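Local coordinates for xyloglucan-specific endo-beta-1,4-glucanase (PDB 4W88), which hydrolyses internal beta-1,4-glucosidic linkages in the backbone of the plant cell-wall polysaccharide xyloglucan, at residues A[202-208]-A[255-260]; A[223-227]-A[248-252]; A[245-249]-A[289-293]. The protein carries 1 engineered substitution. All blocks are in the same frame, centred on the assembly; numbering follows the deposited sequence.

Interaction 1 of 3, residues A[202-208]-A[255-260]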
loop_
_atom_site.group_PDB
_atom_site.type_symbol
_atom_site.label_atom_id
_atom_site.label_comp_id
_atom_site.label_asym_id
_atom_site.label_seq_id
_atom_site.Cartn_x
_atom_site.Cartn_y
_atom_site.Cartn_z
ATOM N N SER A 202 -13.096 1.721 -2.230
ATOM C CA SER A 202 -13.950 1.558 -1.037
ATOM C C SER A 202 -15.417 1.988 -1.209
ATOM O O SER A 202 -16.113 2.216 -0.206
ATOM C CB SER A 202 -13.340 2.299 0.162
ATOM O OG SER A 202 -13.340 3.644 -0.073
ATOM N N ASP A 203 -15.878 2.108 -2.445
ATOM C CA ASP A 203 -17.302 2.387 -2.724
ATOM C C ASP A 203 -18.122 1.178 -2.256
ATOM O O ASP A 203 -17.645 0.000 -2.257
ATOM C CB ASP A 203 -17.563 2.650 -4.214
ATOM C CG ASP A 203 -16.759 3.811 -4.794
ATOM O OD1 ASP A 203 -16.189 4.643 -4.085
ATOM O OD2 ASP A 203 -16.731 3.909 -6.061
ATOM N N GLU A 204 -19.386 1.464 -1.936
ATOM C CA GLU A 204 -20.275 0.466 -1.369
ATOM C C GLU A 204 -20.372 -0.821 -2.228
ATOM O O GLU A 204 -20.196 -1.930 -1.665
ATOM C CB GLU A 204 -21.687 1.030 -1.008
ATOM C CG GLU A 204 -22.570 -0.080 -0.463
ATOM C CD GLU A 204 -23.735 0.447 0.327
ATOM O OE1 GLU A 204 -24.120 1.603 0.114
ATOM O OE2 GLU A 204 -24.204 -0.304 1.164
ATOM N N PRO A 205 -20.625 -0.687 -3.567
ATOM C CA PRO A 205 -20.728 -1.899 -4.361
ATOM C C PRO A 205 -19.428 -2.754 -4.322
ATOM O O PRO A 205 -19.470 -4.005 -4.367
ATOM C CB PRO A 205 -21.004 -1.359 -5.785
ATOM C CG PRO A 205 -21.524 0.011 -5.588
ATOM C CD PRO A 205 -20.805 0.519 -4.400
ATOM N N THR A 206 -18.266 -2.080 -4.252
ATOM C CA THR A 206 -16.991 -2.787 -4.255
ATOM C C THR A 206 -16.812 -3.558 -2.951
ATOM O O THR A 206 -16.345 -4.692 -2.960
ATOM C CB THR A 206 -15.860 -1.781 -4.393
ATOM O OG1 THR A 206 -16.206 -0.785 -5.375
ATOM C CG2 THR A 206 -14.538 -2.451 -4.688
ATOM N N LEU A 207 -17.203 -2.950 -1.832
ATOM C CA LEU A 207 -17.061 -3.629 -0.545
ATOM C C LEU A 207 -18.084 -4.752 -0.412
ATOM O O LEU A 207 -17.753 -5.796 0.130
ATOM C CB LEU A 207 -17.213 -2.633 0.592
ATOM C CG LEU A 207 -16.129 -1.574 0.793
ATOM C CD1 LEU A 207 -16.579 -0.569 1.863
ATOM C CD2 LEU A 207 -14.820 -2.222 1.182
ATOM N N LYS A 208 -19.334 -4.501 -0.858
ATOM C CA LYS A 208 -20.399 -5.513 -0.848
ATOM C C LYS A 208 -19.945 -6.789 -1.570
ATOM O O LYS A 208 -20.291 -7.872 -1.165
ATOM C CB LYS A 208 -21.688 -4.947 -1.459
ATOM C CG LYS A 208 -22.875 -5.859 -1.456
ATOM C CD LYS A 208 -24.096 -5.147 -2.066
ATOM C CE LYS A 208 -24.588 -3.971 -1.214
ATOM N NZ LYS A 208 -25.886 -3.376 -1.669
ATOM N N ASN A 255 -19.037 3.428 5.202
ATOM C CA ASN A 255 -19.114 2.195 4.455
ATOM C C ASN A 255 -18.041 1.184 4.858
ATOM O O ASN A 255 -18.305 -0.022 4.971
ATOM C CB ASN A 255 -19.069 2.477 2.975
ATOM C CG ASN A 255 -20.406 2.948 2.461
ATOM O OD1 ASN A 255 -21.486 2.658 3.028
ATOM N ND2 ASN A 255 -20.363 3.684 1.408
ATOM N N ILE A 256 -16.825 1.667 5.082
ATOM C CA ILE A 256 -15.751 0.829 5.581
ATOM C C ILE A 256 -16.163 0.203 6.939
ATOM O O ILE A 256 -15.972 -0.997 7.154
ATOM C CB ILE A 256 -14.439 1.621 5.663
ATOM C CG1 ILE A 256 -13.990 2.027 4.232
ATOM C CG2 ILE A 256 -13.346 0.773 6.290
ATOM C CD1 ILE A 256 -12.933 3.121 4.144
ATOM N N LYS A 257 -16.761 1.012 7.814
ATOM C CA LYS A 257 -17.308 0.530 9.073
ATOM C C LYS A 257 -18.412 -0.567 8.871
ATOM O O LYS A 257 -18.378 -1.638 9.490
ATOM C CB LYS A 257 -17.868 1.729 9.881
ATOM C CG LYS A 257 -16.949 2.156 11.029
ATOM C CD LYS A 257 -17.616 3.132 12.016
ATOM C CE LYS A 257 -18.365 2.428 13.097
ATOM N NZ LYS A 257 -17.464 1.810 14.095
ATOM N N LYS A 258 -19.397 -0.275 8.024
ATOM C CA LYS A 258 -20.520 -1.181 7.807
ATOM C C LYS A 258 -20.019 -2.539 7.338
ATOM O O LYS A 258 -20.460 -3.599 7.800
ATOM C CB LYS A 258 -21.408 -0.587 6.716
ATOM C CG LYS A 258 -22.810 -1.133 6.533
ATOM C CD LYS A 258 -23.574 -0.034 5.795
ATOM C CE LYS A 258 -25.064 -0.229 5.795
ATOM N NZ LYS A 258 -25.420 -1.129 4.671
ATOM N N TYR A 259 -19.126 -2.545 6.381
ATOM C CA TYR A 259 -18.792 -3.822 5.728
ATOM C C TYR A 259 -17.583 -4.545 6.298
ATOM O O TYR A 259 -17.436 -5.732 6.065
ATOM C CB TYR A 259 -18.587 -3.574 4.244
ATOM C CG TYR A 259 -19.868 -3.315 3.487
ATOM C CD1 TYR A 259 -20.608 -4.380 2.988
ATOM C CD2 TYR A 259 -20.354 -2.033 3.288
ATOM C CE1 TYR A 259 -21.787 -4.166 2.312
ATOM C CE2 TYR A 259 -21.562 -1.824 2.619
ATOM C CZ TYR A 259 -22.247 -2.906 2.138
ATOM O OH TYR A 259 -23.412 -2.795 1.468
ATOM N N LEU A 260 -16.733 -3.828 7.045
ATOM C CA LEU A 260 -15.466 -4.386 7.517
ATOM C C LEU A 260 -15.293 -4.200 9.025
ATOM O O LEU A 260 -15.291 -5.168 9.778
ATOM C CB LEU A 260 -14.261 -3.807 6.684
ATOM C CG LEU A 260 -14.256 -4.175 5.203
ATOM C CD1 LEU A 260 -13.198 -3.394 4.395
ATOM C CD2 LEU A 260 -14.029 -5.635 5.009
HETATM O O HOH W 1 -17.664 4.118 0.475
#
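In the outer helical layer of the (beta/alpha)8 barrel of this family 5 glycosidase, the short helix 204-208, which follows the fifth barrel strand, lies beside the end of helix 246-261, which follows the sixth. Leu207 and Tyr259 meet at the centre of the contact. The two segment axes run nearly parallel, 10.0 Å apart at a signed crossing angle of -17°.

Leu207 is the knob in a hole formed by Asn255, Ile256, Tyr259 and Leu260. Its two methyls part: CD1 packs on the backbone of Asn255 and the start of Ile256, while CD2 crosses Leu260 at about a right angle, 3.8 Å from Leu260 CD1. A branched aliphatic chain suits this place because it can fill both sides of the hole, and Ile256 and Leu260 continue the apolar surface towards Leu222 and Val220 of the sixth strand.

Further out the chemistry turns polar. With its CG opposite the backbone N (chi1 178°), the extended Glu204 chain reaches past Asn255 to the phenol of Tyr259. There Tyr259 OH donates to Glu204 OE2 over 2.6 Å, a bond received on the anti lone pair of that oxygen; the carboxylate lies at the ring's edge, its plane turned 75° from the ring. Tyrosine fits here since its ring packs on Leu207 CB while its hydroxyl reaches the polar rim. Lys258 NZ adds a long salt bridge of 3.8 Å to Glu204 OE2, which is likely to help neutralise the carboxylate. Lys208 borders the same ring, its backbone N over one face and its CE 3.2 Å from Tyr259 OH.

At the N-terminal end of both segments, one water joins them, donating to Ser202 O at 2.5 Å and accepting from Asn255 ND2 at 2.9 Å.

Interaction 2 of 3, residues A[223-227]-A[248-252]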
loop_
_atom_site.group_PDB
_atom_site.type_symbol
_atom_site.label_atom_id
_atom_site.label_comp_id
_atom_site.label_asym_id
_atom_site.label_seq_id
_atom_site.Cartn_x
_atom_site.Cartn_y
_atom_site.Cartn_z
ATOM N N HIS A 223 -7.251 2.200 -0.389
ATOM C CA HIS A 223 -6.578 3.452 -0.589
ATOM C C HIS A 223 -7.626 4.548 -0.613
ATOM O O HIS A 223 -8.568 4.471 -1.373
ATOM C CB HIS A 223 -5.805 3.499 -1.891
ATOM C CG HIS A 223 -4.657 2.557 -1.958
ATOM N ND1 HIS A 223 -3.927 2.312 -3.122
ATOM C CD2 HIS A 223 -4.067 1.827 -0.988
ATOM C CE1 HIS A 223 -2.970 1.459 -2.839
ATOM N NE2 HIS A 223 -3.028 1.171 -1.559
ATOM N N THR A 224 -7.437 5.553 0.252
ATOM C CA THR A 224 -8.433 6.554 0.466
ATOM C C THR A 224 -7.796 7.927 0.525
ATOM O O THR A 224 -7.551 8.501 1.608
ATOM C CB THR A 224 -9.349 6.319 1.674
ATOM O OG1 THR A 224 -8.591 6.111 2.865
ATOM C CG2 THR A 224 -10.207 5.177 1.435
ATOM N N TYR A 225 -7.502 8.420 -0.643
ATOM C CA TYR A 225 -7.002 9.818 -0.771
ATOM C C TYR A 225 -8.170 10.819 -0.824
ATOM O O TYR A 225 -8.375 11.528 -1.840
ATOM C CB TYR A 225 -6.199 9.938 -2.045
ATOM C CG TYR A 225 -4.865 9.177 -2.111
ATOM C CD1 TYR A 225 -4.774 7.834 -2.581
ATOM C CD2 TYR A 225 -3.671 9.839 -1.856
ATOM C CE1 TYR A 225 -3.534 7.202 -2.693
ATOM C CE2 TYR A 225 -2.427 9.225 -2.006
ATOM C CZ TYR A 225 -2.364 7.887 -2.469
ATOM O OH TYR A 225 -1.133 7.329 -2.624
ATOM N N THR A 226 -8.916 10.858 0.257
ATOM C CA THR A 226 -10.259 11.434 0.257
ATOM C C THR A 226 -10.278 12.776 0.985
ATOM O O THR A 226 -9.778 12.895 2.132
ATOM C CB THR A 226 -11.183 10.469 0.959
ATOM O OG1 THR A 226 -11.057 9.183 0.321
ATOM C CG2 THR A 226 -12.604 10.941 0.920
ATOM N N PRO A 227 -10.886 13.789 0.364
ATOM C CA PRO A 227 -11.517 13.778 -0.990
ATOM C C PRO A 227 -10.470 14.018 -2.084
ATOM O O PRO A 227 -9.488 14.761 -1.903
ATOM C CB PRO A 227 -12.452 15.029 -0.966
ATOM C CG PRO A 227 -12.369 15.576 0.382
ATOM C CD PRO A 227 -11.121 15.066 1.060
ATOM N N ASP A 248 -17.300 13.997 3.009
ATOM C CA ASP A 248 -16.788 13.057 2.009
ATOM C C ASP A 248 -15.991 11.956 2.707
ATOM O O ASP A 248 -16.034 10.754 2.302
ATOM C CB ASP A 248 -15.913 13.753 0.981
ATOM C CG ASP A 248 -16.720 14.599 -0.011
ATOM O OD1 ASP A 248 -17.931 14.764 0.082
ATOM O OD2 ASP A 248 -16.116 15.127 -0.919
ATOM N N ILE A 249 -15.199 12.369 3.709
ATOM C CA ILE A 249 -14.401 11.422 4.472
ATOM C C ILE A 249 -15.312 10.497 5.292
ATOM O O ILE A 249 -15.191 9.262 5.250
ATOM C CB ILE A 249 -13.439 12.122 5.394
ATOM C CG1 ILE A 249 -12.424 12.952 4.616
ATOM C CG2 ILE A 249 -12.693 11.109 6.226
ATOM C CD1 ILE A 249 -11.587 13.938 5.483
ATOM N N THR A 250 -16.247 11.125 6.000
ATOM C CA THR A 250 -17.210 10.419 6.869
ATOM C C THR A 250 -18.067 9.386 6.177
ATOM O O THR A 250 -18.223 8.261 6.681
ATOM C CB THR A 250 -18.071 11.442 7.621
ATOM O OG1 THR A 250 -17.192 12.333 8.312
ATOM C CG2 THR A 250 -18.950 10.762 8.635
ATOM N N TRP A 251 -18.651 9.768 5.055
ATOM C CA TRP A 251 -19.583 8.910 4.275
ATOM C C TRP A 251 -18.849 7.678 3.827
ATOM O O TRP A 251 -19.351 6.565 3.977
ATOM C CB TRP A 251 -19.996 9.740 3.051
ATOM C CG TRP A 251 -21.220 9.436 2.292
ATOM C CD1 TRP A 251 -21.764 8.211 2.019
ATOM C CD2 TRP A 251 -22.054 10.412 1.590
ATOM N NE1 TRP A 251 -22.890 8.359 1.232
ATOM C CE2 TRP A 251 -23.092 9.689 0.949
ATOM C CE3 TRP A 251 -22.019 11.819 1.457
ATOM C CZ2 TRP A 251 -24.098 10.321 0.181
ATOM C CZ3 TRP A 251 -23.017 12.447 0.680
ATOM C CH2 TRP A 251 -24.045 11.692 0.063
ATOM N N GLN A 252 -17.645 7.873 3.276
ATOM C CA GLN A 252 -16.864 6.751 2.776
ATOM C C GLN A 252 -16.450 5.846 3.949
ATOM O O GLN A 252 -16.585 4.618 3.881
ATOM C CB GLN A 252 -15.649 7.278 2.060
ATOM C CG GLN A 252 -14.714 6.215 1.558
ATOM C CD GLN A 252 -13.528 6.805 0.822
ATOM O OE1 GLN A 252 -12.655 7.456 1.405
ATOM N NE2 GLN A 252 -13.469 6.543 -0.456
#
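Two first torsions bring Thr226 and Gln252 together. Thr226 holds OG1 beside its own backbone N (chi1 -54°), which leaves CG2 turned to the helix, and Gln252 sends CG opposite its backbone N (chi1 177°) and stays extended, so that its amide reaches from the helix to the loop. Thr226 OG1 then donates to Gln252 OE1 over 2.6 Å, meeting the carbonyl at 126° and tilted modestly from its plane. A glutamine suits the helix here because its chain is long enough to reach the loop and ends in an acceptor.

Two methyls also border this oxygen: Thr224 CG2 lies 3.3 Å from Gln252 OE1, and Thr226 CG2 adjoins it as well while also resting 3.7 Å from Asp248 O. The hydroxyl of Thr224 turns instead to Tyr290 OH. The peptide before Pro227 is cis, and the proline ring crosses Asp248 at about a right angle, with Pro227 CB 3.7 Å from Asp248 OD2. Beside it, Ile249 CG1 packs 3.6 Å from Thr226 O, a carbonyl that also accepts from Trp286 NE1.

Residues 223-227 lead out of the sixth barrel strand, where Tyr225, centre of an inverse gamma turn, touches a glucose unit of the bound oligosaccharide; helix 246-261 backs this loop, with helix 280-295 alongside and strand 267-272 next in the barrel.

Interaction 3 of 3, residues A[245-249]-A[289-293]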
loop_
_atom_site.group_PDB
_atom_site.type_symbol
_atom_site.label_atom_id
_atom_site.label_comp_id
_atom_site.label_asym_id
_atom_site.label_seq_id
_atom_site.Cartn_x
_atom_site.Cartn_y
_atom_site.Cartn_z
ATOM N N LYS A 245 -15.917 19.842 3.627
ATOM C CA LYS A 245 -15.951 18.575 2.876
ATOM C C LYS A 245 -15.593 17.366 3.730
ATOM O O LYS A 245 -15.335 16.273 3.163
ATOM C CB LYS A 245 -15.049 18.615 1.626
ATOM C CG LYS A 245 -15.362 19.691 0.607
ATOM C CD LYS A 245 -16.338 19.221 -0.447
ATOM C CE LYS A 245 -17.750 19.259 0.033
ATOM N NZ LYS A 245 -18.619 19.064 -1.166
ATOM N N LYS A 246 -15.622 17.513 5.062
ATOM C CA LYS A 246 -15.322 16.366 5.948
ATOM C C LYS A 246 -16.333 15.227 5.719
ATOM O O LYS A 246 -16.009 14.026 5.878
ATOM C CB LYS A 246 -15.266 16.755 7.433
ATOM C CG LYS A 246 -14.949 15.577 8.347
ATOM C CD LYS A 246 -14.863 15.999 9.808
ATOM C CE LYS A 246 -14.311 14.912 10.706
ATOM N NZ LYS A 246 -14.150 15.487 12.060
ATOM N N ASN A 247 -17.557 15.608 5.386
ATOM C CA ASN A 247 -18.607 14.613 5.010
ATOM C C ASN A 247 -18.153 13.583 3.946
ATOM O O ASN A 247 -18.609 12.431 3.974
ATOM C CB ASN A 247 -19.900 15.332 4.569
ATOM C CG ASN A 247 -19.599 16.539 3.651
ATOM O OD1 ASN A 247 -19.230 16.387 2.464
ATOM N ND2 ASN A 247 -19.671 17.742 4.229
ATOM N N ASP A 248 -17.300 13.997 3.009
ATOM C CA ASP A 248 -16.788 13.057 2.009
ATOM C C ASP A 248 -15.991 11.956 2.707
ATOM O O ASP A 248 -16.034 10.754 2.302
ATOM C CB ASP A 248 -15.913 13.753 0.981
ATOM C CG ASP A 248 -16.720 14.599 -0.011
ATOM O OD1 ASP A 248 -17.931 14.764 0.082
ATOM O OD2 ASP A 248 -16.116 15.127 -0.919
ATOM N N ILE A 249 -15.199 12.369 3.709
ATOM C CA ILE A 249 -14.401 11.422 4.472
ATOM C C ILE A 249 -15.312 10.497 5.292
ATOM O O ILE A 249 -15.191 9.262 5.250
ATOM C CB ILE A 249 -13.439 12.122 5.394
ATOM C CG1 ILE A 249 -12.424 12.952 4.616
ATOM C CG2 ILE A 249 -12.693 11.109 6.226
ATOM C CD1 ILE A 249 -11.587 13.938 5.483
ATOM N N ASP A 289 -8.753 15.886 10.346
ATOM C CA ASP A 289 -10.069 15.347 10.035
ATOM C C ASP A 289 -10.004 13.935 9.502
ATOM O O ASP A 289 -10.854 13.073 9.854
ATOM C CB ASP A 289 -10.783 16.257 8.993
ATOM C CG ASP A 289 -11.351 17.507 9.618
ATOM O OD1 ASP A 289 -11.533 17.543 10.866
ATOM O OD2 ASP A 289 -11.639 18.449 8.880
ATOM N N TYR A 290 -8.991 13.694 8.685
ATOM C CA TYR A 290 -8.865 12.396 7.991
ATOM C C TYR A 290 -8.288 11.315 8.937
ATOM O O TYR A 290 -8.924 10.278 9.197
ATOM C CB TYR A 290 -8.018 12.568 6.753
ATOM C CG TYR A 290 -7.831 11.243 6.077
ATOM C CD1 TYR A 290 -8.725 10.764 5.158
ATOM C CD2 TYR A 290 -6.746 10.476 6.405
ATOM C CE1 TYR A 290 -8.584 9.484 4.605
ATOM C CE2 TYR A 290 -6.557 9.252 5.875
ATOM C CZ TYR A 290 -7.438 8.692 4.986
ATOM O OH TYR A 290 -7.210 7.430 4.469
ATOM N N VAL A 291 -7.105 11.562 9.487
ATOM C CA VAL A 291 -6.509 10.598 10.420
ATOM C C VAL A 291 -7.329 10.488 11.687
ATOM O O VAL A 291 -7.512 9.377 12.229
ATOM C CB VAL A 291 -5.021 10.857 10.651
ATOM C CG1 VAL A 291 -4.417 9.771 11.548
ATOM C CG2 VAL A 291 -4.277 10.916 9.295
ATOM N N GLY A 292 -7.853 11.620 12.150
ATOM C CA GLY A 292 -8.808 11.598 13.273
ATOM C C GLY A 292 -10.025 10.663 13.092
ATOM O O GLY A 292 -10.470 9.973 14.066
ATOM N N THR A 293 -10.508 10.579 11.862
ATOM C CA THR A 293 -11.593 9.707 11.529
ATOM C C THR A 293 -11.133 8.232 11.678
ATOM O O THR A 293 -11.831 7.421 12.294
ATOM C CB THR A 293 -12.138 9.968 10.108
ATOM O OG1 THR A 293 -12.730 11.272 10.046
ATOM C CG2 THR A 293 -13.227 8.909 9.729
#
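The ring of Tyr290, stacked with Trp286, meets Ile249 CG2 obliquely at its CD1 corner, while the carboxylate of Asp289 takes the aliphatic part of Lys246 over one face. The Ile249-Tyr290 and Lys246-Asp289 pairs join helices 246-261 and 280-295, neighbours in the outer layer of the TIM barrel. Lys246 CD sits almost directly above Asp289 CG at 3.8 Å. The extended lysine continues across the carboxylate at about a right angle, and Lys246 NZ forms a salt bridge of 3.5 Å with Asp289 OD1 from above the plane. The other oxygen, OD2, accepts from Trp241 NE1, which probably helps fix the rotation of the carboxylate.

Further in, Ile249 packs between the helices: its CD1 lies 4.0 Å from Tyr290 CB, and its CG2 3.8 Å from Thr293 OG1, with the threonine's carbons slightly farther. Threonine suits this buried place: its hydroxyl bonds back to its own helix while its carbons fill in beside the isoleucine. With an alanine here, Asp289 O is likely to lose that hydroxyl donor and a gap to open beside Ile249 CG2. The bond, Thr293 OG1 to Asp289 O, spans 2.6 Å, nearly straight on the carbonyl at 168°.

How the interactions relate
All three contacts use helix 246-261. Its last turns meet helix 204-208 in interaction 1, its first turn meets helix 280-295 in interaction 3, and interaction 2 ties residues 248-252, overlapping that first turn, to the loop after strand 218-223. Interactions 1 and 3 are helix-helix contacts with a buried aliphatic centre and a charged pair further out. The touching residues of interaction 3 are mostly buried, whereas interaction 1 is partly buried, with exposed Lys208 and Lys258 at its rim, and adds a phenol-carboxylate bond and a bridging water. Interaction 2, also partly buried, is a helix-loop contact built on a neutral hydroxyl-amide bond, closer to the sugar site. It shares Asp248 and Ile249 with interaction 3.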